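Local structure of mandelate racemase/muconate lactonizing enzyme family protein (Azoarcus sp., 2QDE) at residues D344-V349 and L365-N370. The protein belongs to the mandelate racemase/muconate lactonizing enzyme family of the enolase superfamily and carries a barium ion in a site of acidic and amide side chains. Numbering follows the deposited sequence.
Sequences DIALNV and LGIELN
Asn348 lays its carboxamide along the backbone of 366-368 and pairs with it much as a neighbouring strand would. Asn348 OD1 accepts from Glu368 N at 2.9 Å, while Asn348 ND2 donates to Gly366 O, also at 2.9 Å but more bent, with 135° at the hydrogen. An amide suits this place because it offers an acceptor and a donor side by side; its CG sits between the backbone N and the carbonyl carbon (chi1 60°), which turns the group to 365-370. Gly366 has a positive phi (67°), which suits glycine. Backbone pairing continues as a single bridge between two loops, Ala346 with Leu369: Leu347 N gives to Glu368 O at 2.7 Å, and Asn370 N to Ile345 O. Branched Leu347 leans over 368-370, its CD2 3.5 Å from Asn370 CB, the two side chains crossing at about a right angle. Small Ala346 meets Ile367 CG2 through its CB, and Ile345 runs beside Leu369, with Ile345 CD1 4.0 Å from Leu369 CD2. The loops join beside helices 303-315 and 371-377 and strand 45-49. Asn370 can both accept and donate: OD1 N-caps helix 371-377 at Leu373 N, whereas ND2 donates to a water that in turn donates to Asp344 O. Side-chain amides and a water thus supply bonds that a longer sheet would draw from its backbone.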
loop_
_atom_site.group_PDB
_atom_site.type_symbol
_atom_site.label_atom_id
_atom_site.label_comp_id
_atom_site.label_asym_id
_atom_site.label_seq_id
_atom_site.Cartn_x
_atom_site.Cartn_y
_atom_site.Cartn_z
ATOM N N ASP A 344 0.612 -23.772 -49.713
ATOM C CA ASP A 344 1.275 -23.132 -48.571
ATOM C C ASP A 344 2.758 -23.493 -48.638
ATOM O O ASP A 344 3.110 -24.527 -49.211
ATOM C CB ASP A 344 0.685 -23.659 -47.257
ATOM C CG ASP A 344 1.096 -22.826 -46.054
ATOM O OD1 ASP A 344 0.582 -21.700 -45.903
ATOM O OD2 ASP A 344 1.940 -23.293 -45.261
ATOM N N ILE A 345 3.636 -22.665 -48.068
ATOM C CA ILE A 345 5.053 -23.002 -48.117
ATOM C C ILE A 345 5.297 -24.270 -47.312
ATOM O O ILE A 345 6.375 -24.862 -47.379
ATOM C CB ILE A 345 5.962 -21.869 -47.589
ATOM C CG1 ILE A 345 5.637 -21.551 -46.137
ATOM C CG2 ILE A 345 5.798 -20.628 -48.459
ATOM C CD1 ILE A 345 6.669 -20.660 -45.489
ATOM N N ALA A 346 4.294 -24.673 -46.534
ATOM C CA ALA A 346 4.377 -25.912 -45.769
ATOM C C ALA A 346 3.692 -26.942 -46.656
ATOM O O ALA A 346 2.515 -26.787 -46.985
ATOM C CB ALA A 346 3.622 -25.795 -44.443
ATOM N N LEU A 347 4.420 -27.971 -47.067
ATOM C CA LEU A 347 3.825 -28.997 -47.911
ATOM C C LEU A 347 2.799 -29.772 -47.109
ATOM O O LEU A 347 1.839 -30.303 -47.663
ATOM C CB LEU A 347 4.892 -29.963 -48.431
ATOM C CG LEU A 347 5.892 -29.422 -49.454
ATOM C CD1 LEU A 347 7.007 -30.427 -49.634
ATOM C CD2 LEU A 347 5.187 -29.153 -50.776
ATOM N N ASN A 348 3.002 -29.820 -45.794
ATOM C CA ASN A 348 2.104 -30.544 -44.902
ATOM C C ASN A 348 1.596 -29.665 -43.752
ATOM O O ASN A 348 2.012 -29.814 -42.605
ATOM C CB ASN A 348 2.824 -31.780 -44.361
ATOM C CG ASN A 348 4.090 -31.432 -43.588
ATOM O OD1 ASN A 348 4.781 -30.452 -43.890
ATOM N ND2 ASN A 348 4.405 -32.246 -42.593
ATOM N N VAL A 349 0.688 -28.754 -44.082
ATOM C CA VAL A 349 0.104 -27.836 -43.113
ATOM C C VAL A 349 -0.549 -28.597 -41.956
ATOM O O VAL A 349 -1.222 -29.604 -42.171
ATOM C CB VAL A 349 -0.977 -26.958 -43.783
ATOM C CG1 VAL A 349 -1.469 -25.897 -42.813
ATOM C CG2 VAL A 349 -0.413 -26.300 -45.038
ATOM N N LEU A 365 9.623 -29.521 -35.775
ATOM C CA LEU A 365 8.332 -28.849 -35.922
ATOM C C LEU A 365 7.411 -29.653 -36.840
ATOM O O LEU A 365 6.234 -29.323 -36.995
ATOM C CB LEU A 365 8.519 -27.431 -36.475
ATOM C CG LEU A 365 9.181 -26.435 -35.519
ATOM C CD1 LEU A 365 9.567 -25.173 -36.270
ATOM C CD2 LEU A 365 8.222 -26.112 -34.370
ATOM N N GLY A 366 7.963 -30.701 -37.450
ATOM C CA GLY A 366 7.189 -31.555 -38.335
ATOM C C GLY A 366 6.701 -30.922 -39.626
ATOM O O GLY A 366 5.628 -31.273 -40.118
ATOM N N ILE A 367 7.488 -30.000 -40.178
ATOM C CA ILE A 367 7.126 -29.312 -41.413
ATOM C C ILE A 367 8.129 -29.550 -42.548
ATOM O O ILE A 367 9.345 -29.553 -42.333
ATOM C CB ILE A 367 7.018 -27.780 -41.182
ATOM C CG1 ILE A 367 5.927 -27.481 -40.145
ATOM C CG2 ILE A 367 6.729 -27.066 -42.502
ATOM C CD1 ILE A 367 4.529 -27.851 -40.589
ATOM N N GLU A 368 7.597 -29.730 -43.753
ATOM C CA GLU A 368 8.392 -29.940 -44.967
ATOM C C GLU A 368 8.131 -28.737 -45.868
ATOM O O GLU A 368 6.999 -28.518 -46.302
ATOM C CB GLU A 368 7.933 -31.201 -45.697
ATOM C CG GLU A 368 7.879 -32.439 -44.840
ATOM C CD GLU A 368 9.195 -33.166 -44.797
ATOM O OE1 GLU A 368 10.245 -32.491 -44.667
ATOM O OE2 GLU A 368 9.184 -34.414 -44.887
ATOM N N LEU A 369 9.170 -27.963 -46.151
ATOM C CA LEU A 369 9.010 -26.778 -46.984
ATOM C C LEU A 369 8.920 -27.040 -48.482
ATOM O O LEU A 369 9.622 -27.894 -49.029
ATOM C CB LEU A 369 10.157 -25.787 -46.745
ATOM C CG LEU A 369 10.130 -24.880 -45.513
ATOM C CD1 LEU A 369 11.325 -23.943 -45.561
ATOM C CD2 LEU A 369 8.840 -24.074 -45.480
ATOM N N ASN A 370 8.037 -26.301 -49.138
ATOM C CA ASN A 370 7.903 -26.392 -50.578
ATOM C C ASN A 370 8.967 -25.385 -51.019
ATOM O O ASN A 370 8.691 -24.191 -51.113
ATOM C CB ASN A 370 6.510 -25.928 -51.009
ATOM C CG ASN A 370 6.329 -25.951 -52.513
ATOM O OD1 ASN A 370 7.290 -25.783 -53.266
ATOM N ND2 ASN A 370 5.093 -26.135 -52.960
HETATM O O HOH W 1 2.578 -26.244 -51.282
#